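Local coordinates for putative flagellar protein FliS (PDB 4YOK) that is of unknown function but joins an N-terminal domain of prealbumin-like, transthyretin-type fold to a C-terminal beta-sandwich domain that is probably E-set-like, at residues L136-T141 with A167-N172; F120-I125 with V185-N190; Q21-R26 with G75-N80. One frame throughout, in Å; residues are numbered along the deposited sequence. Where two conformers were deposited one is given.

Interaction 1: residues L136-T141 with A167-N172; sequences LLLSKT and ADISGN
L136 and L138, both on strand 131-139, face A167 and I169, which lie on the end of strand 161-168 and just past it. Two methyl contacts make up the meeting. At the first, the CD2 branch of L136 comes to 3.9 Å from the CB of A167. The first torsion of L136 (chi1 -97°) lies off a staggered value, and with it CD2 is the branch that meets the alanine. At the second, L138 CD1 stands 4.1 Å from I169 CG2, the two side chains crossing at about a right angle. I169 places CG1 between its backbone N and carbonyl carbon (chi1 61°), which turns the CG2 methyl to the leucine.

The strand ends at D168, and I169 to N172 form a type II turn, closed by N172 N on I169 O at 3.3 Å. Overlapping it, D168 OD1 accepts from S170 OG at 2.6 Å on its syn side and from S170 N at 3.0 Å on its anti side, both tilted out of the carboxylate plane; the second bond closes an Asx turn. N172 then caps helix 173-177 through OD1 and I175 N, and I175 itself packs on L138 and I169.

The two strands belong to opposite sheets of the sandwich, and M116 of strand 115-124 lies against L136, L138 and I169. With no hydrogen bond crossing and 123 Å² buried in all, the contact is purely apolar: burial and the fit of methyl groups hold it, without directional bonds.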
# COMPACT_ATOMS: atom_id res chain seq x y z
N LEU A 136 -6.63 -11.68 5.64
CA LEU A 136 -7.53 -11.03 6.60
C LEU A 136 -6.66 -10.68 7.78
O LEU A 136 -5.97 -11.55 8.30
CB LEU A 136 -8.69 -11.96 6.97
CG LEU A 136 -10.00 -11.73 6.19
CD1 LEU A 136 -9.81 -11.86 4.69
CD2 LEU A 136 -11.12 -12.60 6.71
N LEU A 137 -6.59 -9.38 8.13
CA LEU A 137 -5.70 -8.89 9.17
C LEU A 137 -6.38 -8.08 10.24
O LEU A 137 -7.31 -7.31 9.95
CB LEU A 137 -4.61 -7.99 8.53
CG LEU A 137 -3.84 -8.56 7.34
CD1 LEU A 137 -3.17 -7.45 6.51
CD2 LEU A 137 -2.83 -9.60 7.79
N LEU A 138 -5.89 -8.21 11.48
CA LEU A 138 -6.30 -7.38 12.61
C LEU A 138 -5.05 -6.84 13.29
O LEU A 138 -4.02 -7.53 13.33
CB LEU A 138 -7.18 -8.12 13.64
CG LEU A 138 -8.57 -8.59 13.16
CD1 LEU A 138 -9.16 -9.62 14.14
CD2 LEU A 138 -9.53 -7.41 13.00
N SER A 139 -5.14 -5.61 13.80
CA SER A 139 -4.03 -5.00 14.52
C SER A 139 -4.56 -4.24 15.74
O SER A 139 -5.69 -3.76 15.70
CB SER A 139 -3.28 -4.03 13.58
OG SER A 139 -2.26 -3.36 14.30
N LYS A 140 -3.74 -4.12 16.80
CA LYS A 140 -4.02 -3.28 17.98
C LYS A 140 -3.77 -1.79 17.69
O LYS A 140 -4.06 -0.95 18.55
CB LYS A 140 -3.06 -3.65 19.15
CG LYS A 140 -3.36 -4.94 19.87
CD LYS A 140 -2.55 -5.04 21.17
CE LYS A 140 -1.08 -5.34 20.97
NZ LYS A 140 -0.47 -5.91 22.20
N THR A 141 -3.04 -1.50 16.59
CA THR A 141 -2.64 -0.14 16.23
C THR A 141 -3.16 0.25 14.86
O THR A 141 -3.64 -0.60 14.11
CB THR A 141 -1.09 0.04 16.27
OG1 THR A 141 -0.53 -0.46 15.05
CG2 THR A 141 -0.43 -0.63 17.48
N ALA A 167 -12.80 -15.70 9.06
CA ALA A 167 -11.59 -16.22 9.71
C ALA A 167 -11.90 -16.48 11.17
O ALA A 167 -12.50 -15.62 11.83
CB ALA A 167 -10.43 -15.23 9.56
N ASP A 168 -11.53 -17.67 11.66
CA ASP A 168 -11.82 -18.05 13.04
C ASP A 168 -10.87 -17.35 14.01
O ASP A 168 -9.68 -17.67 14.05
CB ASP A 168 -11.72 -19.57 13.19
CG ASP A 168 -12.17 -20.12 14.53
OD1 ASP A 168 -12.53 -19.30 15.41
OD2 ASP A 168 -12.28 -21.34 14.66
N ILE A 169 -11.39 -16.38 14.79
CA ILE A 169 -10.58 -15.65 15.76
C ILE A 169 -10.88 -16.13 17.20
O ILE A 169 -10.39 -15.54 18.15
CB ILE A 169 -10.81 -14.11 15.62
CG1 ILE A 169 -12.30 -13.77 15.90
CG2 ILE A 169 -10.30 -13.58 14.25
CD1 ILE A 169 -12.61 -12.18 16.09
N SER A 170 -11.71 -17.18 17.36
CA SER A 170 -12.07 -17.68 18.70
C SER A 170 -10.82 -18.19 19.44
O SER A 170 -9.87 -18.64 18.81
CB SER A 170 -13.11 -18.78 18.59
OG SER A 170 -12.55 -19.91 17.94
N GLY A 171 -10.81 -18.06 20.76
CA GLY A 171 -9.66 -18.48 21.55
C GLY A 171 -8.44 -17.58 21.48
O GLY A 171 -7.50 -17.76 22.26
N ASN A 172 -8.42 -16.58 20.54
CA ASN A 172 -7.32 -15.63 20.41
C ASN A 172 -7.47 -14.55 21.50
O ASN A 172 -8.30 -13.62 21.36
CB ASN A 172 -7.27 -15.00 19.02
CG ASN A 172 -6.01 -14.22 18.76
OD1 ASN A 172 -5.64 -13.30 19.51
ND2 ASN A 172 -5.30 -14.59 17.72

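Interaction 2: residues F120-I125 with V185-N190; sequences FMINRI and VGVLAN
F120 and V185 meet through a CH-pi contact. The CG2 methyl of V185 sits 4.0 Å from the centroid of the F120 ring and only 5° off the ring normal, so it lies over the middle of a face. The side chains approach from opposite directions. F120 holds its CG between the backbone N and the carbonyl carbon (chi1 53°), and this lays the ring over the valine.

Apolar contacts make up the rest. The other valine methyl, V185 CG1, touches the F120 ring at its CE1 atom at 3.9 Å, and both branches of the valine are therefore used. Two residues further along each strand, I122 and V187 reach toward each other tip to tip, with I122 CD1 3.7 Å from V187 CG2. V187 CG2 also lies 3.9 Å from I122 CG1, so the end of the isoleucine rests on one valine branch. I122 gets there with CG1 beside its backbone N (chi1 -62°) and the chain then extended.

No hydrogen bond joins the segments. The CA atoms of F120 and V185 are 9.0 Å apart, too far for strand pairing and in keeping with two layers of a sandwich joined by side chains.

Strand 115-124 is the middle one of its sheet, F120 and I122 bonding by backbone to V163 and G161, and M121 and N123 to S105 and M103. Strand 182-189 is likewise internal, between strands 131-139 and 196-202, and V134 and I131 of strand 131-139 touch F120 and I122 respectively.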
# COMPACT_ATOMS: atom_id res chain seq x y z
N PHE A 120 -15.94 -8.24 0.14
CA PHE A 120 -15.35 -7.21 -0.71
C PHE A 120 -15.25 -7.70 -2.13
O PHE A 120 -15.55 -8.87 -2.41
CB PHE A 120 -13.96 -6.74 -0.19
CG PHE A 120 -12.95 -7.84 0.04
CD1 PHE A 120 -12.96 -8.57 1.23
CD2 PHE A 120 -11.95 -8.10 -0.88
CE1 PHE A 120 -12.03 -9.58 1.45
CE2 PHE A 120 -11.00 -9.10 -0.65
CZ PHE A 120 -11.07 -9.87 0.50
N MSE A 121 -14.89 -6.80 -3.04
CA MSE A 121 -14.70 -7.10 -4.45
C MSE A 121 -13.23 -7.00 -4.82
O MSE A 121 -12.55 -6.05 -4.41
CB MSE A 121 -15.52 -6.11 -5.30
CG MSE A 121 -17.00 -6.38 -5.24
SE MSE A 121 -17.50 -7.34 -6.84
CE MSE A 121 -17.07 -5.90 -8.17
N ILE A 122 -12.75 -7.96 -5.60
CA ILE A 122 -11.39 -7.96 -6.13
C ILE A 122 -11.54 -7.78 -7.62
O ILE A 122 -12.12 -8.64 -8.30
CB ILE A 122 -10.56 -9.22 -5.78
CG1 ILE A 122 -10.36 -9.35 -4.26
CG2 ILE A 122 -9.19 -9.18 -6.54
CD1 ILE A 122 -9.86 -10.76 -3.82
N ASN A 123 -11.08 -6.64 -8.11
CA ASN A 123 -11.14 -6.28 -9.52
C ASN A 123 -9.79 -6.50 -10.17
O ASN A 123 -8.80 -5.90 -9.72
CB ASN A 123 -11.56 -4.80 -9.65
CG ASN A 123 -12.77 -4.46 -8.80
OD1 ASN A 123 -13.87 -4.94 -9.06
ND2 ASN A 123 -12.56 -3.77 -7.67
N ARG A 124 -9.74 -7.33 -11.23
CA ARG A 124 -8.50 -7.57 -11.96
C ARG A 124 -8.26 -6.42 -12.94
O ARG A 124 -9.11 -6.16 -13.80
CB ARG A 124 -8.54 -8.93 -12.68
CG ARG A 124 -7.21 -9.27 -13.37
CD ARG A 124 -7.17 -10.63 -14.06
NE ARG A 124 -8.28 -10.78 -15.00
CZ ARG A 124 -9.22 -11.71 -14.90
NH1 ARG A 124 -9.18 -12.60 -13.90
NH2 ARG A 124 -10.20 -11.78 -15.79
N ILE A 125 -7.14 -5.72 -12.78
CA ILE A 125 -6.77 -4.59 -13.66
C ILE A 125 -5.87 -5.09 -14.80
O ILE A 125 -6.06 -4.66 -15.94
CB ILE A 125 -6.08 -3.44 -12.84
CG1 ILE A 125 -6.96 -2.95 -11.64
CG2 ILE A 125 -5.64 -2.27 -13.73
CD1 ILE A 125 -8.40 -2.42 -11.97
N VAL A 185 -7.68 -5.79 4.72
CA VAL A 185 -7.57 -6.97 3.87
C VAL A 185 -6.45 -6.70 2.86
O VAL A 185 -6.19 -5.54 2.52
CB VAL A 185 -8.87 -7.47 3.20
CG1 VAL A 185 -9.84 -8.02 4.25
CG2 VAL A 185 -9.52 -6.39 2.35
N GLY A 186 -5.79 -7.77 2.42
CA GLY A 186 -4.70 -7.66 1.44
C GLY A 186 -4.85 -8.66 0.31
O GLY A 186 -5.42 -9.73 0.51
N VAL A 187 -4.36 -8.29 -0.88
CA VAL A 187 -4.36 -9.15 -2.07
C VAL A 187 -2.97 -9.08 -2.69
O VAL A 187 -2.49 -8.00 -3.07
CB VAL A 187 -5.48 -8.80 -3.09
CG1 VAL A 187 -5.34 -9.64 -4.37
CG2 VAL A 187 -6.88 -8.98 -2.48
N LEU A 188 -2.31 -10.23 -2.76
CA LEU A 188 -1.00 -10.40 -3.36
C LEU A 188 -1.14 -11.13 -4.70
O LEU A 188 -1.75 -12.18 -4.76
CB LEU A 188 -0.08 -11.20 -2.41
CG LEU A 188 1.33 -11.51 -2.93
CD1 LEU A 188 2.21 -10.24 -2.94
CD2 LEU A 188 1.99 -12.61 -2.08
N ALA A 189 -0.55 -10.56 -5.75
CA ALA A 189 -0.53 -11.11 -7.10
C ALA A 189 0.64 -12.07 -7.27
O ALA A 189 1.71 -11.83 -6.69
CB ALA A 189 -0.39 -9.96 -8.09
N ASN A 190 0.45 -13.13 -8.09
CA ASN A 190 1.55 -14.03 -8.48
C ASN A 190 2.69 -13.19 -9.07
O ASN A 190 2.43 -12.32 -9.93
CB ASN A 190 1.06 -15.04 -9.57
CG ASN A 190 0.38 -16.26 -9.05
OD1 ASN A 190 0.13 -16.40 -7.87
ND2 ASN A 190 0.07 -17.20 -9.94

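Interaction 3: residues Q21-R26 with G75-N80; sequences QALNLR and GPWVNN
The carbonyl oxygen of L25, a residue whose side chain packs on P76 and W77, accepts a hydrogen bond from NH2 of R184, which belongs to the C-terminal domain; the backbone of L25 is also bonded to Q53. In the other segment, P76 is the centre of an inverse gamma turn, in which W77 N approaches G75 O at 2.8 Å, a weak bond. This turn lies in the loop between strands 64-70 and 83-88 of the prealbumin-like domain. Segment 21-26 begins on the short strand 21-22 of the same domain.

The contact is apolar and buries 140 Å² in all. L25 spreads its two methyls: CD2 lies 3.6 Å from P76 CG and 3.9 Å from W77 CZ3, while CD1 also reaches the latter atom. L25 and W77 cross at about a right angle. L23 adds a third methyl, CD1, within 3.9 Å of W77 CE3. The tryptophan thus receives both leucines at the benzo end of the indole.

Its own loop packs on one face of the ring, the side of the plane on which L25 CD2 also lies, with L23 CD1 on the other. W77 has CG between backbone N and carbonyl carbon (chi1 50°), which folds the indole back over the preceding residues. There it fits onto G75: a CB on G75 would come within 2.4 Å of W77 CE2, and the backbone angles of G75 themselves call for glycine.

I196 of strand 196-202 touches both L23 and P76, and G75 N bonds to D193 OD1, so the contact borders the junction of the two domains. Against the face of the W77 indole, G75 CA stands 3.8 Å above the plane over its centre, and P76 CD 3.6 Å above it nearer the rim.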
# COMPACT_ATOMS: atom_id res chain seq x y z
N GLN A 21 -6.89 7.90 -7.62
CA GLN A 21 -7.18 7.44 -6.25
C GLN A 21 -5.92 6.89 -5.57
O GLN A 21 -5.21 6.09 -6.17
CB GLN A 21 -8.29 6.38 -6.25
CG GLN A 21 -8.97 6.19 -4.89
CD GLN A 21 -9.97 5.06 -4.87
OE1 GLN A 21 -9.66 3.90 -5.18
NE2 GLN A 21 -11.19 5.36 -4.45
N ALA A 22 -5.63 7.32 -4.31
CA ALA A 22 -4.44 6.86 -3.59
C ALA A 22 -4.55 5.36 -3.28
O ALA A 22 -5.63 4.84 -3.08
CB ALA A 22 -4.23 7.65 -2.30
N LEU A 23 -3.44 4.67 -3.41
CA LEU A 23 -3.40 3.24 -3.16
C LEU A 23 -3.12 2.99 -1.71
O LEU A 23 -2.39 3.76 -1.08
CB LEU A 23 -2.29 2.59 -4.01
CG LEU A 23 -2.42 2.71 -5.53
CD1 LEU A 23 -1.37 1.86 -6.20
CD2 LEU A 23 -3.83 2.36 -6.01
N ASN A 24 -3.68 1.88 -1.19
CA ASN A 24 -3.50 1.43 0.19
C ASN A 24 -2.39 0.36 0.18
O ASN A 24 -2.53 -0.66 -0.50
CB ASN A 24 -4.83 0.88 0.70
CG ASN A 24 -5.94 1.91 0.60
OD1 ASN A 24 -6.78 1.92 -0.31
ND2 ASN A 24 -5.90 2.85 1.47
N LEU A 25 -1.27 0.64 0.84
CA LEU A 25 -0.08 -0.21 0.79
C LEU A 25 0.49 -0.56 2.16
O LEU A 25 0.05 -0.03 3.17
CB LEU A 25 1.01 0.58 0.01
CG LEU A 25 0.62 1.04 -1.43
CD1 LEU A 25 1.60 2.06 -1.95
CD2 LEU A 25 0.54 -0.13 -2.38
N ARG A 26 1.54 -1.39 2.17
CA ARG A 26 2.27 -1.65 3.41
C ARG A 26 3.17 -0.45 3.61
O ARG A 26 4.04 -0.18 2.76
CB ARG A 26 3.07 -2.96 3.33
CG ARG A 26 3.98 -3.09 4.56
CD ARG A 26 4.61 -4.47 4.73
NE ARG A 26 5.53 -4.41 5.88
CZ ARG A 26 6.72 -4.99 5.95
NH1 ARG A 26 7.16 -5.75 4.95
NH2 ARG A 26 7.49 -4.81 7.01
N GLY A 75 6.41 -3.27 -5.55
CA GLY A 75 5.05 -2.77 -5.43
C GLY A 75 4.00 -3.66 -6.08
O GLY A 75 4.32 -4.41 -7.01
N PRO A 76 2.73 -3.53 -5.66
CA PRO A 76 1.66 -4.39 -6.24
C PRO A 76 1.16 -3.84 -7.59
O PRO A 76 -0.05 -3.65 -7.81
CB PRO A 76 0.57 -4.31 -5.17
CG PRO A 76 0.71 -2.91 -4.61
CD PRO A 76 2.21 -2.69 -4.56
N TRP A 77 2.10 -3.55 -8.50
CA TRP A 77 1.79 -2.98 -9.80
C TRP A 77 2.76 -3.46 -10.86
O TRP A 77 3.83 -3.98 -10.52
CB TRP A 77 1.77 -1.43 -9.73
CG TRP A 77 2.99 -0.80 -9.08
CD1 TRP A 77 4.27 -0.77 -9.56
CD2 TRP A 77 3.02 -0.15 -7.80
NE1 TRP A 77 5.10 -0.15 -8.64
CE2 TRP A 77 4.34 0.31 -7.59
CE3 TRP A 77 2.03 0.15 -6.84
CZ2 TRP A 77 4.70 1.04 -6.45
CZ3 TRP A 77 2.39 0.87 -5.72
CH2 TRP A 77 3.71 1.32 -5.53
N VAL A 78 2.38 -3.31 -12.15
CA VAL A 78 3.20 -3.71 -13.31
C VAL A 78 4.57 -3.04 -13.18
O VAL A 78 4.66 -1.87 -12.84
CB VAL A 78 2.54 -3.35 -14.68
CG1 VAL A 78 3.35 -3.89 -15.86
CG2 VAL A 78 1.10 -3.84 -14.77
N ASN A 79 5.62 -3.79 -13.48
CA ASN A 79 7.00 -3.29 -13.45
C ASN A 79 7.28 -2.51 -14.75
O ASN A 79 8.10 -2.93 -15.58
CB ASN A 79 7.98 -4.46 -13.25
CG ASN A 79 9.36 -4.01 -12.89
OD1 ASN A 79 9.55 -2.95 -12.29
ND2 ASN A 79 10.35 -4.82 -13.23
N ASN A 80 6.61 -1.36 -14.91
CA ASN A 80 6.69 -0.51 -16.10
C ASN A 80 7.59 0.70 -15.95
O ASN A 80 7.64 1.51 -16.88
CB ASN A 80 5.29 -0.02 -16.47
CG ASN A 80 4.53 -0.90 -17.42
OD1 ASN A 80 5.10 -1.58 -18.28
ND2 ASN A 80 3.21 -0.85 -17.33

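In the fold
Interaction 3 closes first along the chain, within the prealbumin-like domain; interactions 1 and 2 follow in the C-terminal domain, with interaction 1 nested inside the loop closed by interaction 2. These two span the same sandwich, their centres about 20 Å apart, each joining the sheet with strands 115-124 and 161-168 to the sheet with strands 131-139 and 182-189. They meet where L136 CD1 lies 3.9 Å from V185 CG1, consistent with one continuous apolar interior between the two sheets. Interaction 3 is about 11 Å from interaction 2 between centres and about 25 Å from interaction 1, touching neither; it lies beside the domain junction at the end nearer interaction 2.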